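Local coordinates for putative short-chain dehydrogenase/reductase (Burkholderia xenovorans, PDB 5IZ4), which probably acts as a nucleotide-dependent oxidoreductase of the short-chain dehydrogenase/reductase family and holds ADP in its nucleotide pocket, at residues A[29-34]-A[41-46]; A[114-119]-A[169-174]. All coordinates share one frame; numbering follows the deposited sequence. Where two conformers were deposited one is given.

Contact 1. Residues A[29-34]-A[41-46]; sequences ATALRF and VAIGNF. With ADP (adenosine-5'-diphosphate), chain B.
Ala31 and Val41 bring the two segments nearest each other, their CA atoms 6.2 Å apart, where a helix runs back over the strand that follows it. The local axes of helix 29-34 and strand 41-45 pass at 8.9 Å, and their directions, 170° apart, are almost exactly antiparallel. The small methyl of Ala31 points at the strand and suits so close a passage. Val41 answers with its CG1 branch, which sits 3.6 Å from the backbone O of Ala31 and also packs on CB of Phe34. With chi1 at -67°, CG1 lies beside the backbone N of Val41, opposite its carbonyl carbon, and reaches the helix while CG2 takes no part. Two residues further along the strand, Ile43 leans in from the flank, its CG1 meeting CB of Ala31 at 4.3 Å. Phe34 touches the strand through CB alone; its ring turns away and meets Trp39 and Trp246 edge to face. These apolar contacts join the helix and second strand of the first beta-alpha-beta unit of a Rossmann fold, strand 16-20, helix 25-36 and strand 40-45. Such a unit carries the nucleotide at the C-terminal ends of its strands, and here Phe46, just past the strand, lays one ring face over the adenine of ADP. CE1 comes 3.4 Å from adenine C6, while C5 stands 3.6 Å above the plane of the phenyl ring, over its centre. The CG of Phe46, anti to its backbone N (chi1 -177°), also passes close to C4, and CB and CD2 reach the ribose O2', so the aromatic residue follows both base and sugar. Beside it Asn45 is anchored by its amide, OD1 to Thr50 OG1 and ND2 to Asp72 OD1. Ile26 N, near the start of helix 25-36, also hydrogen-bonds to ADP.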
loop_
_atom_site.group_PDB
_atom_site.type_symbol
_atom_site.label_atom_id
_atom_site.label_comp_id
_atom_site.label_asym_id
_atom_site.label_seq_id
_atom_site.Cartn_x
_atom_site.Cartn_y
_atom_site.Cartn_z
ATOM N N ALA A 29 -0.210 -28.168 -8.748
ATOM C CA ALA A 29 -1.625 -27.851 -8.919
ATOM C C ALA A 29 -1.853 -26.952 -10.128
ATOM O O ALA A 29 -2.892 -27.053 -10.795
ATOM C CB ALA A 29 -2.162 -27.180 -7.655
ATOM N N THR A 30 -0.901 -26.063 -10.417
ATOM C CA THR A 30 -1.061 -25.143 -11.541
ATOM C C THR A 30 -0.880 -25.860 -12.873
ATOM O O THR A 30 -1.629 -25.608 -13.822
ATOM C CB THR A 30 -0.089 -23.971 -11.406
ATOM O OG1 THR A 30 -0.361 -23.272 -10.182
ATOM C CG2 THR A 30 -0.244 -22.996 -12.577
ATOM N N ALA A 31 0.103 -26.758 -12.968
ATOM C CA ALA A 31 0.214 -27.567 -14.174
ATOM C C ALA A 31 -1.097 -28.294 -14.450
ATOM O O ALA A 31 -1.586 -28.309 -15.586
ATOM C CB ALA A 31 1.367 -28.565 -14.032
ATOM N N LEU A 32 -1.696 -28.876 -13.413
ATOM C CA LEU A 32 -2.942 -29.610 -13.595
ATOM C C LEU A 32 -4.063 -28.694 -14.078
ATOM O O LEU A 32 -4.820 -29.052 -14.989
ATOM C CB LEU A 32 -3.335 -30.299 -12.289
ATOM C CG LEU A 32 -4.561 -31.216 -12.367
ATOM C CD1 LEU A 32 -4.403 -32.249 -13.481
ATOM C CD2 LEU A 32 -4.813 -31.901 -11.030
ATOM N N ARG A 33 -4.175 -27.501 -13.491
ATOM C CA ARG A 33 -5.255 -26.592 -13.870
ATOM C C ARG A 33 -5.124 -26.150 -15.322
ATOM O O ARG A 33 -6.127 -26.072 -16.046
ATOM C CB ARG A 33 -5.273 -25.373 -12.945
ATOM C CG ARG A 33 -6.401 -24.394 -13.272
ATOM C CD ARG A 33 -7.741 -25.085 -13.121
ATOM N NE ARG A 33 -8.889 -24.251 -13.485
ATOM C CZ ARG A 33 -9.369 -24.144 -14.722
ATOM N NH1 ARG A 33 -8.780 -24.786 -15.724
ATOM N NH2 ARG A 33 -10.428 -23.383 -14.965
ATOM N N PHE A 34 -3.901 -25.848 -15.768
ATOM C CA PHE A 34 -3.721 -25.512 -17.177
ATOM C C PHE A 34 -4.000 -26.722 -18.063
ATOM O O PHE A 34 -4.593 -26.583 -19.139
ATOM C CB PHE A 34 -2.317 -24.940 -17.419
ATOM C CG PHE A 34 -2.220 -23.451 -17.145
ATOM C CD1 PHE A 34 -2.086 -22.977 -15.855
ATOM C CD2 PHE A 34 -2.287 -22.532 -18.184
ATOM C CE1 PHE A 34 -2.022 -21.612 -15.599
ATOM C CE2 PHE A 34 -2.213 -21.165 -17.942
ATOM C CZ PHE A 34 -2.081 -20.699 -16.648
ATOM N N VAL A 41 1.475 -28.300 -21.292
ATOM C CA VAL A 41 2.181 -27.874 -20.089
ATOM C C VAL A 41 3.612 -28.384 -20.137
ATOM O O VAL A 41 3.854 -29.561 -20.441
ATOM C CB VAL A 41 1.455 -28.326 -18.807
ATOM C CG1 VAL A 41 0.123 -27.592 -18.695
ATOM C CG2 VAL A 41 1.223 -29.835 -18.805
ATOM N N ALA A 42 4.557 -27.475 -19.892
ATOM C CA ALA A 42 5.963 -27.821 -19.705
ATOM C C ALA A 42 6.204 -27.888 -18.200
ATOM O O ALA A 42 6.163 -26.863 -17.506
ATOM C CB ALA A 42 6.875 -26.804 -20.385
ATOM N N ILE A 43 6.422 -29.099 -17.700
ATOM C CA ILE A 43 6.450 -29.379 -16.269
ATOM C C ILE A 43 7.888 -29.248 -15.787
ATOM O O ILE A 43 8.750 -30.067 -16.123
ATOM C CB ILE A 43 5.870 -30.771 -15.983
ATOM C CG1 ILE A 43 4.351 -30.743 -16.203
ATOM C CG2 ILE A 43 6.174 -31.229 -14.564
ATOM C CD1 ILE A 43 3.768 -32.110 -16.440
ATOM N N GLY A 44 8.156 -28.206 -15.008
ATOM C CA GLY A 44 9.508 -27.976 -14.544
ATOM C C GLY A 44 9.844 -28.754 -13.298
ATOM O O GLY A 44 9.326 -28.469 -12.216
ATOM N N ASN A 45 10.701 -29.754 -13.453
ATOM C CA ASN A 45 11.194 -30.560 -12.351
ATOM C C ASN A 45 12.516 -29.988 -11.854
ATOM O O ASN A 45 13.312 -29.460 -12.633
ATOM C CB ASN A 45 11.396 -32.015 -12.801
ATOM C CG ASN A 45 11.933 -32.891 -11.698
ATOM O OD1 ASN A 45 11.281 -33.081 -10.678
ATOM N ND2 ASN A 45 13.124 -33.440 -11.899
ATOM N N PHE A 46 12.754 -30.116 -10.545
ATOM C CA PHE A 46 14.009 -29.627 -9.963
ATOM C C PHE A 46 15.168 -30.577 -10.277
ATOM O O PHE A 46 16.031 -30.267 -11.106
ATOM C CB PHE A 46 13.842 -29.416 -8.452
ATOM C CG PHE A 46 15.066 -28.845 -7.760
ATOM C CD1 PHE A 46 16.055 -28.181 -8.477
ATOM C CD2 PHE A 46 15.232 -28.996 -6.387
ATOM C CE1 PHE A 46 17.185 -27.672 -7.831
ATOM C CE2 PHE A 46 16.354 -28.494 -5.745
ATOM C CZ PHE A 46 17.329 -27.833 -6.465
HETATM P PB ADP B . 4.673 -24.394 -2.584
HETATM O O1B ADP B . 5.702 -23.487 -3.351
HETATM O O2B ADP B . 3.746 -25.285 -3.460
HETATM O O3B ADP B . 3.989 -23.777 -1.322
HETATM P PA ADP B . 6.847 -26.521 -2.703
HETATM O O1A ADP B . 8.272 -26.578 -1.908
HETATM O O2A ADP B . 6.307 -27.958 -2.988
HETATM O O3A ADP B . 5.929 -25.516 -1.891
HETATM O "O5'" ADP B . 7.401 -25.837 -4.104
HETATM C "C5'" ADP B . 8.780 -25.476 -4.291
HETATM C "C4'" ADP B . 9.211 -26.222 -5.556
HETATM O "O4'" ADP B . 10.410 -25.580 -6.146
HETATM C "C3'" ADP B . 9.603 -27.702 -5.313
HETATM O "O3'" ADP B . 9.256 -28.516 -6.397
HETATM C "C2'" ADP B . 11.149 -27.564 -5.237
HETATM O "O2'" ADP B . 11.685 -28.852 -5.545
HETATM C "C1'" ADP B . 11.398 -26.569 -6.356
HETATM N N9 ADP B . 12.745 -25.970 -6.257
HETATM C C8 ADP B . 13.508 -25.672 -5.116
HETATM N N7 ADP B . 14.665 -25.154 -5.453
HETATM C C5 ADP B . 14.676 -25.109 -6.833
HETATM C C6 ADP B . 15.621 -24.672 -7.743
HETATM N N6 ADP B . 16.805 -24.170 -7.314
HETATM N N1 ADP B . 15.350 -24.752 -9.051
HETATM C C2 ADP B . 14.171 -25.265 -9.444
HETATM N N3 ADP B . 13.219 -25.708 -8.644
HETATM C C4 ADP B . 13.493 -25.615 -7.335
#

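Contact 2. Residues A[114-119]-A[169-174]; sequences DQIDDF and SSIAYA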
loop_
_atom_site.group_PDB
_atom_site.type_symbol
_atom_site.label_atom_id
_atom_site.label_comp_id
_atom_site.label_asym_id
_atom_site.label_seq_id
_atom_site.Cartn_x
_atom_site.Cartn_y
_atom_site.Cartn_z
ATOM N N ASP A 114 21.013 -14.977 15.722
ATOM C CA ASP A 114 22.216 -15.789 15.783
ATOM C C ASP A 114 22.113 -17.083 14.990
ATOM O O ASP A 114 23.073 -17.858 14.982
ATOM C CB ASP A 114 22.521 -16.122 17.254
ATOM C CG ASP A 114 21.383 -16.906 17.950
ATOM O OD1 ASP A 114 20.178 -16.629 17.717
ATOM O OD2 ASP A 114 21.698 -17.806 18.756
ATOM N N GLN A 115 20.958 -17.378 14.397
ATOM C CA GLN A 115 20.730 -18.655 13.732
ATOM C C GLN A 115 20.456 -18.503 12.242
ATOM O O GLN A 115 20.012 -19.458 11.599
ATOM C CB GLN A 115 19.592 -19.404 14.427
ATOM C CG GLN A 115 19.897 -19.615 15.905
ATOM C CD GLN A 115 18.993 -20.629 16.575
ATOM O OE1 GLN A 115 17.836 -20.795 16.199
ATOM N NE2 GLN A 115 19.527 -21.319 17.579
ATOM N N ILE A 116 20.723 -17.336 11.674
ATOM C CA ILE A 116 20.680 -17.141 10.233
ATOM C C ILE A 116 21.982 -16.456 9.834
ATOM O O ILE A 116 22.631 -15.803 10.659
ATOM C CB ILE A 116 19.430 -16.330 9.816
ATOM C CG1 ILE A 116 19.160 -16.476 8.314
ATOM C CG2 ILE A 116 19.572 -14.862 10.216
ATOM C CD1 ILE A 116 17.774 -15.993 7.888
ATOM N N ASP A 117 22.404 -16.649 8.583
ATOM C CA ASP A 117 23.648 -16.028 8.123
ATOM C C ASP A 117 23.519 -15.599 6.669
ATOM O O ASP A 117 22.520 -15.879 6.000
ATOM C CB ASP A 117 24.859 -16.958 8.297
ATOM C CG ASP A 117 24.672 -18.299 7.626
ATOM O OD1 ASP A 117 23.666 -18.500 6.913
ATOM O OD2 ASP A 117 25.547 -19.162 7.812
ATOM N N ASP A 118 24.566 -14.925 6.178
ATOM C CA ASP A 118 24.553 -14.453 4.798
ATOM C C ASP A 118 24.385 -15.608 3.816
ATOM O O ASP A 118 23.698 -15.462 2.796
ATOM C CB ASP A 118 25.819 -13.639 4.486
ATOM C CG ASP A 118 27.136 -14.371 4.796
ATOM O OD1 ASP A 118 27.157 -15.410 5.490
ATOM O OD2 ASP A 118 28.189 -13.860 4.344
ATOM N N PHE A 119 24.971 -16.774 4.124
ATOM C CA PHE A 119 24.804 -17.946 3.268
ATOM C C PHE A 119 23.336 -18.236 2.990
ATOM O O PHE A 119 22.955 -18.526 1.849
ATOM C CB PHE A 119 25.451 -19.177 3.908
ATOM C CG PHE A 119 26.954 -19.148 3.877
ATOM C CD1 PHE A 119 27.636 -19.400 2.700
ATOM C CD2 PHE A 119 27.678 -18.838 5.018
ATOM C CE1 PHE A 119 29.027 -19.369 2.659
ATOM C CE2 PHE A 119 29.074 -18.812 4.988
ATOM C CZ PHE A 119 29.744 -19.076 3.803
ATOM N N SER A 169 8.441 -17.955 6.974
ATOM C CA SER A 169 9.312 -19.009 7.495
ATOM C C SER A 169 10.645 -18.461 8.012
ATOM O O SER A 169 11.197 -18.984 8.988
ATOM C CB SER A 169 9.532 -20.064 6.413
ATOM O OG SER A 169 9.872 -19.450 5.182
ATOM N N SER A 170 11.175 -17.410 7.386
ATOM C CA SER A 170 12.402 -16.789 7.873
ATOM C C SER A 170 12.476 -15.368 7.347
ATOM O O SER A 170 11.796 -15.008 6.385
ATOM C CB SER A 170 13.656 -17.550 7.433
ATOM O OG SER A 170 13.999 -17.227 6.087
ATOM N N ILE A 171 13.336 -14.568 7.978
ATOM C CA ILE A 171 13.507 -13.199 7.507
ATOM C C ILE A 171 14.189 -13.181 6.139
ATOM O O ILE A 171 13.948 -12.272 5.332
ATOM C CB ILE A 171 14.272 -12.370 8.561
ATOM C CG1 ILE A 171 14.122 -10.870 8.271
ATOM C CG2 ILE A 171 15.748 -12.782 8.640
ATOM C CD1 ILE A 171 14.862 -9.979 9.261
ATOM N N ALA A 172 15.040 -14.178 5.845
ATOM C CA ALA A 172 15.632 -14.264 4.510
ATOM C C ALA A 172 14.576 -14.589 3.463
ATOM O O ALA A 172 14.620 -14.074 2.337
ATOM C CB ALA A 172 16.753 -15.314 4.488
ATOM N N TYR A 173 13.618 -15.446 3.815
ATOM C CA TYR A 173 12.518 -15.744 2.905
ATOM C C TYR A 173 11.655 -14.509 2.685
ATOM O O TYR A 173 11.326 -14.152 1.546
ATOM C CB TYR A 173 11.690 -16.899 3.476
ATOM C CG TYR A 173 10.494 -17.297 2.652
ATOM C CD1 TYR A 173 10.618 -18.186 1.590
ATOM C CD2 TYR A 173 9.230 -16.797 2.945
ATOM C CE1 TYR A 173 9.514 -18.571 0.842
ATOM C CE2 TYR A 173 8.120 -17.171 2.202
ATOM C CZ TYR A 173 8.271 -18.056 1.150
ATOM O OH TYR A 173 7.173 -18.431 0.407
ATOM N N ALA A 174 11.303 -13.821 3.766
ATOM C CA ALA A 174 10.460 -12.636 3.631
ATOM C C ALA A 174 11.140 -11.591 2.751
ATOM O O ALA A 174 10.511 -11.015 1.855
ATOM C CB ALA A 174 10.145 -12.062 5.009
#
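Ser170 OG accepts a hydrogen bond from Tyr173 N at 2.9 Å, nearly straight at 160°, and lies 4.4 Å from the CD1 methyl of Ile116 across the contact. Serine is well suited to this N-cap position, since its short hydroxyl folds back to a backbone N-H that the first turn of helix 171-191 cannot satisfy from within. In the short-chain dehydrogenase/reductase fold this helix and helix 118-146 form much of the subunit interface, and Tyr173 supplies the tyrosine of the family's Tyr-x-x-x-Lys motif. A second capping residue, Asp117, stands before helix 118-146 and takes Glu120 N on its OD1. Between the two helix starts, Ile116 makes the contact with one methyl. Its CG1 lies anti to the backbone N (chi1 -163°), and the extended chain sends CD1 straight onto the other segment. There CD1 touches CB of Ala172 at 3.6 Å, and it packs on CG2 of Ile171 at 3.9 Å. The beta-branched isoleucine, its rotation restricted, suits this buried seat, where it meets a small alanine methyl and a second isoleucine branch together; Phe121 of helix 118-146 touches all three residues. The second subunit closes over the outside: Arg137 of that subunit donates from NH1 to the backbone O of Ile116, and its Arg126 forms a salt bridge with Asp118 OD2. Next to the capped turn, Ser169 OG is hydrogen-bonded to Thr105 OG1 and sits over one face of the Tyr173 ring, 3.3 Å above the ring plane and offset toward its rim.

Contact 1 comes first along the chain and closes before contact 2 opens, the two lying on opposite sides of the chain's centre with their own centres about 29 Å apart. Their nearest atoms are about 14 Å from each other, so they do not touch. Contact 1 belongs to the first beta-alpha-beta unit of the parallel seven-stranded sheet, whose strand 40-45 leads to Phe46 at the adenine. Contact 2 joins the starts of helices 118-146 and 171-191, which meet a second subunit. One family fold thus combines a nucleotide-binding unit with an assembly surface, and the side chain of Ser170 is about 14 Å from the bound ADP.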